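PDB 5M41: nigritoxine, which is a bacterial toxin that acts on crustaceans and insects and is built on a new fold. Local coordinates for residues Tyr580-His585 / Asn604-Tyr609; Asn596-Leu601 / Asn648-Thr653; Tyr665-Phe670 / Asp710-Asp715. One frame throughout, in Å; residues are numbered along the deposited sequence.

Contact 1: residues Tyr580-His585 / Asn604-Tyr609; sequences YSFVHH and NAFLTY
Phe582, the loop residue just ahead of strand 583-589, pushes its ring against one side of helix 603-614, and three helix residues receive it. Two of them are aromatic. Phe606 turns its ring edge, led by CD1, toward the Phe582 face in an offset edge-to-face pair, with centroids 5.7 Å apart and planes at 75°. Tyr609 meets the far end of the same ring: Phe582 CZ lies 3.5 Å from Tyr609 CB and equally near CG, the two planes inclined by 32°, so the rings meet obliquely. Phe606 and Tyr609 both hold CG anti to the backbone N, which brings the Phe606 ring against the near part of Phe582 (CB, CG) and that of Tyr609 against its CZ end.

Together the three rings form an aromatic cluster that ties the residue leading into strand 583-589, part of a six-stranded antiparallel sheet, to helix 603-614, which follows the next strand.

Aliphatic and backbone contacts fill in the rest. Ala605 CB sits at the ring edge, 3.9 Å from Phe582 CD1, while Phe582 CE1 passes 3.6 Å from Ala605 O, a carbonyl engaged in the helical bond from Tyr609 N.

The polar element is small. Tyr609 OH lies at the edge of the Tyr580 ring, 3.5 Å from Tyr580 CE1, and is hydrogen-bonded to Glu625 elsewhere in the chain. Trp628 of helix 625-632 also touches Phe582, and Ala690 of helix 688-704 touches both tyrosines.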
loop_
_atom_site.group_PDB
_atom_site.type_symbol
_atom_site.label_atom_id
_atom_site.label_comp_id
_atom_site.label_asym_id
_atom_site.label_seq_id
_atom_site.Cartn_x
_atom_site.Cartn_y
_atom_site.Cartn_z
ATOM N N TYR A 580 -5.895 23.895 3.815
ATOM C CA TYR A 580 -7.150 23.437 4.428
ATOM C C TYR A 580 -7.754 24.471 5.377
ATOM O O TYR A 580 -8.601 24.138 6.206
ATOM C CB TYR A 580 -6.899 22.131 5.199
ATOM C CG TYR A 580 -6.512 20.969 4.306
ATOM C CD1 TYR A 580 -7.482 20.157 3.715
ATOM C CD2 TYR A 580 -5.180 20.676 4.067
ATOM C CE1 TYR A 580 -7.121 19.083 2.898
ATOM C CE2 TYR A 580 -4.807 19.604 3.272
ATOM C CZ TYR A 580 -5.773 18.825 2.679
ATOM O OH TYR A 580 -5.363 17.781 1.902
ATOM N N SER A 581 -7.265 25.705 5.312
ATOM C CA SER A 581 -7.775 26.779 6.161
ATOM C C SER A 581 -9.068 27.361 5.622
ATOM O O SER A 581 -9.126 27.757 4.442
ATOM C CB SER A 581 -6.757 27.907 6.247
ATOM O OG SER A 581 -7.329 29.008 6.922
ATOM N N PHE A 582 -10.080 27.451 6.497
ATOM C CA PHE A 582 -11.384 28.059 6.170
ATOM C C PHE A 582 -11.689 29.233 7.090
ATOM O O PHE A 582 -12.860 29.660 7.231
ATOM C CB PHE A 582 -12.511 27.015 6.208
ATOM C CG PHE A 582 -12.358 25.949 5.160
ATOM C CD1 PHE A 582 -12.828 26.160 3.864
ATOM C CD2 PHE A 582 -11.688 24.762 5.449
ATOM C CE1 PHE A 582 -12.638 25.198 2.876
ATOM C CE2 PHE A 582 -11.489 23.792 4.465
ATOM C CZ PHE A 582 -11.968 24.014 3.180
ATOM N N VAL A 583 -10.620 29.764 7.689
ATOM C CA VAL A 583 -10.702 30.910 8.600
ATOM C C VAL A 583 -9.618 31.938 8.290
ATOM O O VAL A 583 -8.653 31.654 7.581
ATOM C CB VAL A 583 -10.563 30.492 10.095
ATOM C CG1 VAL A 583 -11.724 29.592 10.525
ATOM C CG2 VAL A 583 -9.215 29.816 10.360
ATOM N N HIS A 584 -9.793 33.134 8.839
ATOM C CA HIS A 584 -8.758 34.159 8.857
ATOM C C HIS A 584 -9.134 35.092 9.963
ATOM O O HIS A 584 -10.250 34.981 10.515
ATOM C CB HIS A 584 -8.642 34.878 7.508
ATOM C CG HIS A 584 -9.933 35.508 7.036
ATOM N ND1 HIS A 584 -10.378 36.699 7.503
ATOM C CD2 HIS A 584 -10.868 35.081 6.106
ATOM C CE1 HIS A 584 -11.538 37.008 6.904
ATOM N NE2 HIS A 584 -11.842 36.018 6.051
ATOM N N HIS A 585 -8.217 35.980 10.348
ATOM C CA HIS A 585 -8.568 37.048 11.270
ATOM C C HIS A 585 -8.384 38.401 10.642
ATOM O O HIS A 585 -7.679 38.538 9.651
ATOM C CB HIS A 585 -7.853 36.942 12.615
ATOM C CG HIS A 585 -6.343 36.999 12.533
ATOM N ND1 HIS A 585 -5.646 38.140 12.720
ATOM C CD2 HIS A 585 -5.397 35.986 12.339
ATOM C CE1 HIS A 585 -4.326 37.876 12.634
ATOM N NE2 HIS A 585 -4.178 36.555 12.393
ATOM N N ASN A 604 -19.477 29.481 3.419
ATOM C CA ASN A 604 -19.821 28.722 2.227
ATOM C C ASN A 604 -18.650 27.908 1.705
ATOM O O ASN A 604 -18.855 26.808 1.166
ATOM C CB ASN A 604 -20.428 29.623 1.133
ATOM C CG ASN A 604 -21.842 30.093 1.479
ATOM O OD1 ASN A 604 -22.654 29.337 2.009
ATOM N ND2 ASN A 604 -22.137 31.346 1.178
ATOM N N ALA A 605 -17.431 28.417 1.893
ATOM C CA ALA A 605 -16.253 27.673 1.436
ATOM C C ALA A 605 -16.191 26.400 2.278
ATOM O O ALA A 605 -16.032 25.307 1.730
ATOM C CB ALA A 605 -14.970 28.488 1.579
ATOM N N PHE A 606 -16.347 26.575 3.596
ATOM C CA PHE A 606 -16.320 25.474 4.552
ATOM C C PHE A 606 -17.473 24.516 4.253
ATOM O O PHE A 606 -17.264 23.313 4.126
ATOM C CB PHE A 606 -16.397 25.997 6.004
ATOM C CG PHE A 606 -16.306 24.904 7.062
ATOM C CD1 PHE A 606 -15.073 24.298 7.378
ATOM C CD2 PHE A 606 -17.446 24.477 7.748
ATOM C CE1 PHE A 606 -14.985 23.303 8.351
ATOM C CE2 PHE A 606 -17.358 23.484 8.723
ATOM C CZ PHE A 606 -16.135 22.898 9.030
ATOM N N LEU A 607 -18.678 25.072 4.100
ATOM C CA LEU A 607 -19.874 24.267 3.804
ATOM C C LEU A 607 -19.659 23.400 2.559
ATOM O O LEU A 607 -19.919 22.187 2.589
ATOM C CB LEU A 607 -21.144 25.142 3.644
ATOM C CG LEU A 607 -22.442 24.443 3.211
ATOM C CD1 LEU A 607 -22.823 23.312 4.175
ATOM C CD2 LEU A 607 -23.603 25.427 3.019
ATOM N N THR A 608 -19.177 24.021 1.485
ATOM C CA THR A 608 -18.996 23.332 0.209
ATOM C C THR A 608 -17.962 22.243 0.369
ATOM O O THR A 608 -18.190 21.098 -0.042
ATOM C CB THR A 608 -18.593 24.290 -0.934
ATOM O OG1 THR A 608 -19.654 25.229 -1.150
ATOM C CG2 THR A 608 -18.371 23.517 -2.239
ATOM N N TYR A 609 -16.836 22.587 0.980
ATOM C CA TYR A 609 -15.778 21.586 1.126
ATOM C C TYR A 609 -16.266 20.384 1.933
ATOM O O TYR A 609 -16.093 19.249 1.505
ATOM C CB TYR A 609 -14.475 22.174 1.684
ATOM C CG TYR A 609 -13.409 21.121 1.904
ATOM C CD1 TYR A 609 -12.630 20.649 0.841
ATOM C CD2 TYR A 609 -13.201 20.570 3.168
ATOM C CE1 TYR A 609 -11.666 19.669 1.036
ATOM C CE2 TYR A 609 -12.238 19.589 3.380
ATOM C CZ TYR A 609 -11.469 19.147 2.311
ATOM O OH TYR A 609 -10.506 18.169 2.517
#

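Contact 2: residues Asn596-Leu601 / Asn648-Thr653; sequences NNHLTL and NIHFRT
Two neighbouring strands of a six-stranded antiparallel sheet, 597-601 and 649-652, make this contact; the axes of the two short segments approach to 4.6 Å and their N-to-C directions differ by 145°, antiparallel with a marked twist. Leu599 pairs with Phe651 and Leu601 with Ile649 as hydrogen-bonded pairs; Thr600 and His650 form the non-hydrogen-bonded pair between them. Four backbone bonds close the register, the straightest being the nearly linear one from Ile649 N to Leu601 O at 3.1 Å.

The polar face carries Thr600 and His650, whose side chains run alongside each other. Thr600 OG1 lies in the plane of the imidazole, at its edge, 2.9 Å from His650 ND1, in a hydrogen bond in which either atom may donate. Next along, His598 sends CD2 to within 3.5 Å of His650 ND1, the two rings at 82° but meeting obliquely. The His598 ring sits between its own backbone N and carbonyl carbon and can turn back on its own segment, where ND1 donates to Asn596 O at 2.7 Å, within the ring plane. That bond fixes the ring's rotation.

Arg652 bends at chi3 to lay one guanidinium face over His598 CB, its plane 30° from the imidazole. Two waters lie in the guanidinium plane: one links Arg652 NH2 to Asn596 ND2, the other Arg652 NE to Asn597 O. NH1 forms a salt bridge with Asp715, so the arginine joins three strands.

The other face is apolar. Leu601 CB rests 4.0 Å from Ile649 CB, and Leu599 CD2 touches Phe651 CD2. Helix 719-731 packs on this face through Tyr721, Met722 and Leu725, while strands 583-589 and 713-715 flank the pair on its two sides.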
loop_
_atom_site.group_PDB
_atom_site.type_symbol
_atom_site.label_atom_id
_atom_site.label_comp_id
_atom_site.label_asym_id
_atom_site.label_seq_id
_atom_site.Cartn_x
_atom_site.Cartn_y
_atom_site.Cartn_z
ATOM N N ASN A 596 -11.570 46.272 16.363
ATOM C CA ASN A 596 -12.496 45.312 15.758
ATOM C C ASN A 596 -11.817 43.983 15.396
ATOM O O ASN A 596 -12.228 43.308 14.455
ATOM C CB ASN A 596 -13.198 45.937 14.538
ATOM C CG ASN A 596 -14.432 45.163 14.109
ATOM O OD1 ASN A 596 -15.332 44.890 14.916
ATOM N ND2 ASN A 596 -14.492 44.818 12.827
ATOM N N ASN A 597 -10.779 43.616 16.149
ATOM C CA ASN A 597 -10.092 42.351 15.937
ATOM C C ASN A 597 -11.073 41.192 16.074
ATOM O O ASN A 597 -11.793 41.109 17.071
ATOM C CB ASN A 597 -8.959 42.204 16.941
ATOM C CG ASN A 597 -8.057 41.014 16.649
ATOM O OD1 ASN A 597 -8.095 40.417 15.561
ATOM N ND2 ASN A 597 -7.214 40.674 17.628
ATOM N N HIS A 598 -11.148 40.333 15.059
ATOM C CA HIS A 598 -12.075 39.180 15.112
ATOM C C HIS A 598 -11.650 38.078 14.184
ATOM O O HIS A 598 -10.923 38.322 13.214
ATOM C CB HIS A 598 -13.510 39.603 14.791
ATOM C CG HIS A 598 -13.695 40.113 13.380
ATOM N ND1 HIS A 598 -13.358 41.381 13.011
ATOM C CD2 HIS A 598 -14.196 39.488 12.237
ATOM C CE1 HIS A 598 -13.629 41.550 11.696
ATOM N NE2 HIS A 598 -14.145 40.393 11.226
ATOM N N LEU A 599 -12.097 36.856 14.487
ATOM C CA LEU A 599 -11.837 35.675 13.652
ATOM C C LEU A 599 -13.049 35.440 12.762
ATOM O O LEU A 599 -14.200 35.564 13.214
ATOM C CB LEU A 599 -11.563 34.425 14.511
ATOM C CG LEU A 599 -11.123 33.157 13.746
ATOM C CD1 LEU A 599 -10.078 32.389 14.535
ATOM C CD2 LEU A 599 -12.311 32.260 13.365
ATOM N N THR A 600 -12.793 35.106 11.508
ATOM C CA THR A 600 -13.861 34.865 10.556
ATOM C C THR A 600 -13.797 33.453 10.030
ATOM O O THR A 600 -12.739 32.990 9.620
ATOM C CB THR A 600 -13.790 35.834 9.367
ATOM O OG1 THR A 600 -14.134 37.135 9.840
ATOM C CG2 THR A 600 -14.790 35.439 8.265
ATOM N N LEU A 601 -14.944 32.788 10.073
ATOM C CA LEU A 601 -15.133 31.497 9.457
ATOM C C LEU A 601 -15.769 31.722 8.092
ATOM O O LEU A 601 -16.802 32.393 7.986
ATOM C CB LEU A 601 -16.061 30.628 10.330
ATOM C CG LEU A 601 -16.517 29.313 9.680
ATOM C CD1 LEU A 601 -15.340 28.352 9.455
ATOM C CD2 LEU A 601 -17.631 28.669 10.502
ATOM N N ASN A 648 -20.403 35.186 6.081
ATOM C CA ASN A 648 -19.380 34.614 6.931
ATOM C C ASN A 648 -19.758 34.779 8.375
ATOM O O ASN A 648 -20.586 35.603 8.704
ATOM C CB ASN A 648 -18.023 35.286 6.670
ATOM C CG ASN A 648 -17.443 34.887 5.327
ATOM O OD1 ASN A 648 -17.839 33.871 4.743
ATOM N ND2 ASN A 648 -16.509 35.682 4.824
ATOM N N ILE A 649 -19.107 33.991 9.218
ATOM C CA ILE A 649 -19.414 33.840 10.627
ATOM C C ILE A 649 -18.234 34.420 11.418
ATOM O O ILE A 649 -17.094 34.192 11.059
ATOM C CB ILE A 649 -19.581 32.328 10.927
ATOM C CG1 ILE A 649 -20.997 31.876 10.537
ATOM C CG2 ILE A 649 -19.267 32.004 12.371
ATOM C CD1 ILE A 649 -21.197 30.375 10.411
ATOM N N HIS A 650 -18.515 35.167 12.483
ATOM C CA HIS A 650 -17.469 35.892 13.218
ATOM C C HIS A 650 -17.409 35.539 14.676
ATOM O O HIS A 650 -18.441 35.372 15.332
ATOM C CB HIS A 650 -17.657 37.408 13.051
ATOM C CG HIS A 650 -17.836 37.847 11.610
ATOM N ND1 HIS A 650 -16.826 37.824 10.713
ATOM C CD2 HIS A 650 -18.968 38.307 10.919
ATOM C CE1 HIS A 650 -17.285 38.248 9.506
ATOM N NE2 HIS A 650 -18.588 38.553 9.641
ATOM N N PHE A 651 -16.188 35.418 15.188
ATOM C CA PHE A 651 -15.928 35.203 16.606
ATOM C C PHE A 651 -15.000 36.316 17.079
ATOM O O PHE A 651 -14.151 36.784 16.320
ATOM C CB PHE A 651 -15.164 33.901 16.828
ATOM C CG PHE A 651 -15.916 32.646 16.461
ATOM C CD1 PHE A 651 -16.475 31.848 17.455
ATOM C CD2 PHE A 651 -15.952 32.196 15.147
ATOM C CE1 PHE A 651 -17.121 30.659 17.135
ATOM C CE2 PHE A 651 -16.589 31.003 14.817
ATOM C CZ PHE A 651 -17.174 30.236 15.817
ATOM N N ARG A 652 -15.135 36.731 18.331
ATOM C CA ARG A 652 -14.249 37.774 18.890
ATOM C C ARG A 652 -14.103 37.558 20.390
ATOM O O ARG A 652 -14.918 36.844 20.983
ATOM C CB ARG A 652 -14.754 39.200 18.570
ATOM C CG ARG A 652 -16.242 39.267 18.248
ATOM C CD ARG A 652 -16.824 40.656 18.042
ATOM N NE ARG A 652 -16.152 41.443 17.015
ATOM C CZ ARG A 652 -16.474 41.466 15.725
ATOM N NH1 ARG A 652 -17.450 40.727 15.254
ATOM N NH2 ARG A 652 -15.789 42.235 14.902
ATOM N N THR A 653 -13.071 38.144 20.996
ATOM C CA THR A 653 -12.888 38.017 22.439
ATOM C C THR A 653 -13.812 38.998 23.141
ATOM O O THR A 653 -14.250 40.001 22.548
ATOM C CB THR A 653 -11.448 38.310 22.888
ATOM O OG1 THR A 653 -11.161 39.699 22.669
ATOM C CG2 THR A 653 -10.444 37.467 22.110
HETATM O O HOH W 1 -16.861 42.831 12.153
HETATM O O HOH W 2 -11.280 39.382 19.238
HETATM O O HOH W 3 -14.013 42.721 17.797
#

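Contact 3: residues Tyr665-Phe670 / Asp710-Asp715; sequences YTLQDF and DTLFLD
Thr666 serves two structures at once, being the last residue of a two-residue strand, paired with Phe713, and the N-cap of the helix that begins at Leu667. With its chi1 of 68°, OG1 lies between the backbone N and the carbonyl carbon, from where it accepts the amide of Asp669 at 3.0 Å from Asp669 N. In return Asp669 OD2, which is also hydrogen-bonded to Ser743 of helix 739-751, takes a weak bond from Thr666 N, completing a capping box. The same rotation puts the other branch, CG2, beside the backbone N, where it lies alongside the Phe713 ring, 3.6 Å from CE1.

Backbone bonds flank this non-hydrogen-bonded pair. Leu714 N donates to Tyr665 O at 2.8 Å, and Leu667 N donates to Leu712 O at 2.9 Å. Leu667 therefore spends its amide, which as a first-turn helix N-H has no acceptor within the helix, on a strand carbonyl.

Apolar side chains close the buried side. Leu667 CD2 meets Leu712 CD1 at 3.8 Å as the two leucines run side by side, and Leu714 CB approaches the Tyr665 ring at its edge, 4.0 Å from CD2. At the more exposed end, Gln668 stretches beside Asp710; Gln668 NE2 lies 3.9 Å from Asp710 CB, while Asp710 OD1 is hydrogen-bonded to Ser708. Helices 719-731 and 739-751 both reach Tyr665 and Leu714.

The chemistry implies a handover from sheet to helix without a linking loop: strand bonds hold the segment up to Leu667 N, the threonine and aspartate take over the helix start, and the favourable interaction of the helix dipole with Asp669 probably adds to the cap.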
loop_
_atom_site.group_PDB
_atom_site.type_symbol
_atom_site.label_atom_id
_atom_site.label_comp_id
_atom_site.label_asym_id
_atom_site.label_seq_id
_atom_site.Cartn_x
_atom_site.Cartn_y
_atom_site.Cartn_z
ATOM N N TYR A 665 -21.170 30.722 23.105
ATOM C CA TYR A 665 -20.631 29.672 22.231
ATOM C C TYR A 665 -19.232 30.045 21.775
ATOM O O TYR A 665 -19.003 31.164 21.310
ATOM C CB TYR A 665 -21.526 29.485 21.005
ATOM C CG TYR A 665 -21.131 28.341 20.104
ATOM C CD1 TYR A 665 -21.508 27.030 20.422
ATOM C CD2 TYR A 665 -20.436 28.561 18.901
ATOM C CE1 TYR A 665 -21.174 25.967 19.603
ATOM C CE2 TYR A 665 -20.098 27.491 18.061
ATOM C CZ TYR A 665 -20.475 26.196 18.433
ATOM O OH TYR A 665 -20.185 25.103 17.654
ATOM N N THR A 666 -18.295 29.116 21.916
ATOM C CA THR A 666 -16.891 29.439 21.658
ATOM C C THR A 666 -16.394 28.736 20.405
ATOM O O THR A 666 -16.972 27.727 19.986
ATOM C CB THR A 666 -15.993 28.997 22.825
ATOM O OG1 THR A 666 -15.977 27.565 22.869
ATOM C CG2 THR A 666 -16.512 29.563 24.173
ATOM N N LEU A 667 -15.312 29.262 19.824
ATOM C CA LEU A 667 -14.606 28.590 18.736
ATOM C C LEU A 667 -14.184 27.185 19.164
ATOM O O LEU A 667 -14.207 26.263 18.355
ATOM C CB LEU A 667 -13.370 29.391 18.292
ATOM C CG LEU A 667 -12.574 28.794 17.121
ATOM C CD1 LEU A 667 -13.377 28.771 15.821
ATOM C CD2 LEU A 667 -11.282 29.562 16.898
ATOM N N GLN A 668 -13.782 27.033 20.422
ATOM C CA GLN A 668 -13.474 25.702 20.958
ATOM C C GLN A 668 -14.652 24.711 20.843
ATOM O O GLN A 668 -14.454 23.563 20.432
ATOM C CB GLN A 668 -13.011 25.791 22.411
ATOM C CG GLN A 668 -12.222 24.561 22.826
ATOM C CD GLN A 668 -11.906 24.530 24.304
ATOM O OE1 GLN A 668 -10.746 24.357 24.683
ATOM N NE2 GLN A 668 -12.931 24.689 25.152
ATOM N N ASP A 669 -15.868 25.141 21.189
ATOM C CA ASP A 669 -17.034 24.260 21.012
ATOM C C ASP A 669 -17.127 23.812 19.553
ATOM O O ASP A 669 -17.369 22.637 19.276
ATOM C CB ASP A 669 -18.338 24.962 21.372
ATOM C CG ASP A 669 -18.469 25.286 22.855
ATOM O OD1 ASP A 669 -17.787 24.673 23.712
ATOM O OD2 ASP A 669 -19.278 26.193 23.140
ATOM N N PHE A 670 -16.935 24.762 18.633
ATOM C CA PHE A 670 -17.003 24.515 17.192
ATOM C C PHE A 670 -15.957 23.501 16.769
ATOM O O PHE A 670 -16.260 22.490 16.114
ATOM C CB PHE A 670 -16.836 25.832 16.400
ATOM C CG PHE A 670 -16.904 25.655 14.911
ATOM C CD1 PHE A 670 -18.126 25.451 14.279
ATOM C CD2 PHE A 670 -15.753 25.725 14.131
ATOM C CE1 PHE A 670 -18.203 25.294 12.903
ATOM C CE2 PHE A 670 -15.817 25.572 12.750
ATOM C CZ PHE A 670 -17.045 25.349 12.137
ATOM N N ASP A 710 -10.925 28.961 23.229
ATOM C CA ASP A 710 -11.873 29.112 24.351
ATOM C C ASP A 710 -12.132 30.568 24.795
ATOM O O ASP A 710 -12.991 30.798 25.634
ATOM C CB ASP A 710 -11.461 28.255 25.560
ATOM C CG ASP A 710 -10.062 28.589 26.069
ATOM O OD1 ASP A 710 -9.452 29.573 25.602
ATOM O OD2 ASP A 710 -9.562 27.857 26.942
ATOM N N THR A 711 -11.393 31.535 24.244
ATOM C CA THR A 711 -11.628 32.959 24.566
ATOM C C THR A 711 -12.313 33.703 23.399
ATOM O O THR A 711 -12.591 34.901 23.480
ATOM C CB THR A 711 -10.337 33.699 25.019
ATOM O OG1 THR A 711 -9.340 33.656 23.991
ATOM C CG2 THR A 711 -9.746 33.084 26.320
ATOM N N LEU A 712 -12.577 32.972 22.320
ATOM C CA LEU A 712 -13.263 33.503 21.155
ATOM C C LEU A 712 -14.734 33.119 21.135
ATOM O O LEU A 712 -15.071 31.940 20.958
ATOM C CB LEU A 712 -12.567 33.040 19.870
ATOM C CG LEU A 712 -11.213 33.722 19.575
ATOM C CD1 LEU A 712 -10.441 32.948 18.519
ATOM C CD2 LEU A 712 -11.427 35.161 19.129
ATOM N N PHE A 713 -15.608 34.108 21.289
ATOM C CA PHE A 713 -17.056 33.841 21.294
ATOM C C PHE A 713 -17.757 34.201 19.967
ATOM O O PHE A 713 -17.425 35.189 19.335
ATOM C CB PHE A 713 -17.748 34.555 22.466
ATOM C CG PHE A 713 -17.191 34.196 23.816
ATOM C CD1 PHE A 713 -17.662 33.080 24.512
ATOM C CD2 PHE A 713 -16.208 34.990 24.412
ATOM C CE1 PHE A 713 -17.151 32.748 25.762
ATOM C CE2 PHE A 713 -15.697 34.669 25.668
ATOM C CZ PHE A 713 -16.163 33.540 26.340
ATOM N N LEU A 714 -18.742 33.397 19.566
ATOM C CA LEU A 714 -19.516 33.678 18.361
ATOM C C LEU A 714 -20.365 34.943 18.586
ATOM O O LEU A 714 -20.994 35.058 19.634
ATOM C CB LEU A 714 -20.415 32.474 18.041
ATOM C CG LEU A 714 -21.355 32.537 16.826
ATOM C CD1 LEU A 714 -20.589 32.254 15.544
ATOM C CD2 LEU A 714 -22.464 31.503 16.970
ATOM N N ASP A 715 -20.356 35.874 17.619
ATOM C CA ASP A 715 -21.234 37.060 17.636
ATOM C C ASP A 715 -22.679 36.631 17.686
ATOM O O ASP A 715 -23.070 35.672 17.006
ATOM C CB ASP A 715 -21.106 37.915 16.361
ATOM C CG ASP A 715 -19.799 38.625 16.255
ATOM O OD1 ASP A 715 -18.948 38.444 17.159
ATOM O OD2 ASP A 715 -19.617 39.360 15.252
#

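How the contacts relate
All three contacts reach one six-stranded antiparallel sheet at the C-terminal end of the chain, in different places. Contact 1 is wholly buried and aromatic, joining sheet to helix with no hydrogen bond across it. Contact 2, also buried, lies within the sheet and mixes backbone pairing with a histidine and arginine face. Contact 3 is partly buried and belongs to the sheet margin, where strand 713-715 ends the six-stranded sheet and takes only the brief pairing with strand 665-666 beyond it. A probable hydrogen bond from Thr600 N to His584 O joins contacts 1 and 2, and another, from Phe713 N to Arg652 O, joins contacts 2 and 3. Phe606 and Phe670 touch between contacts 1 and 3.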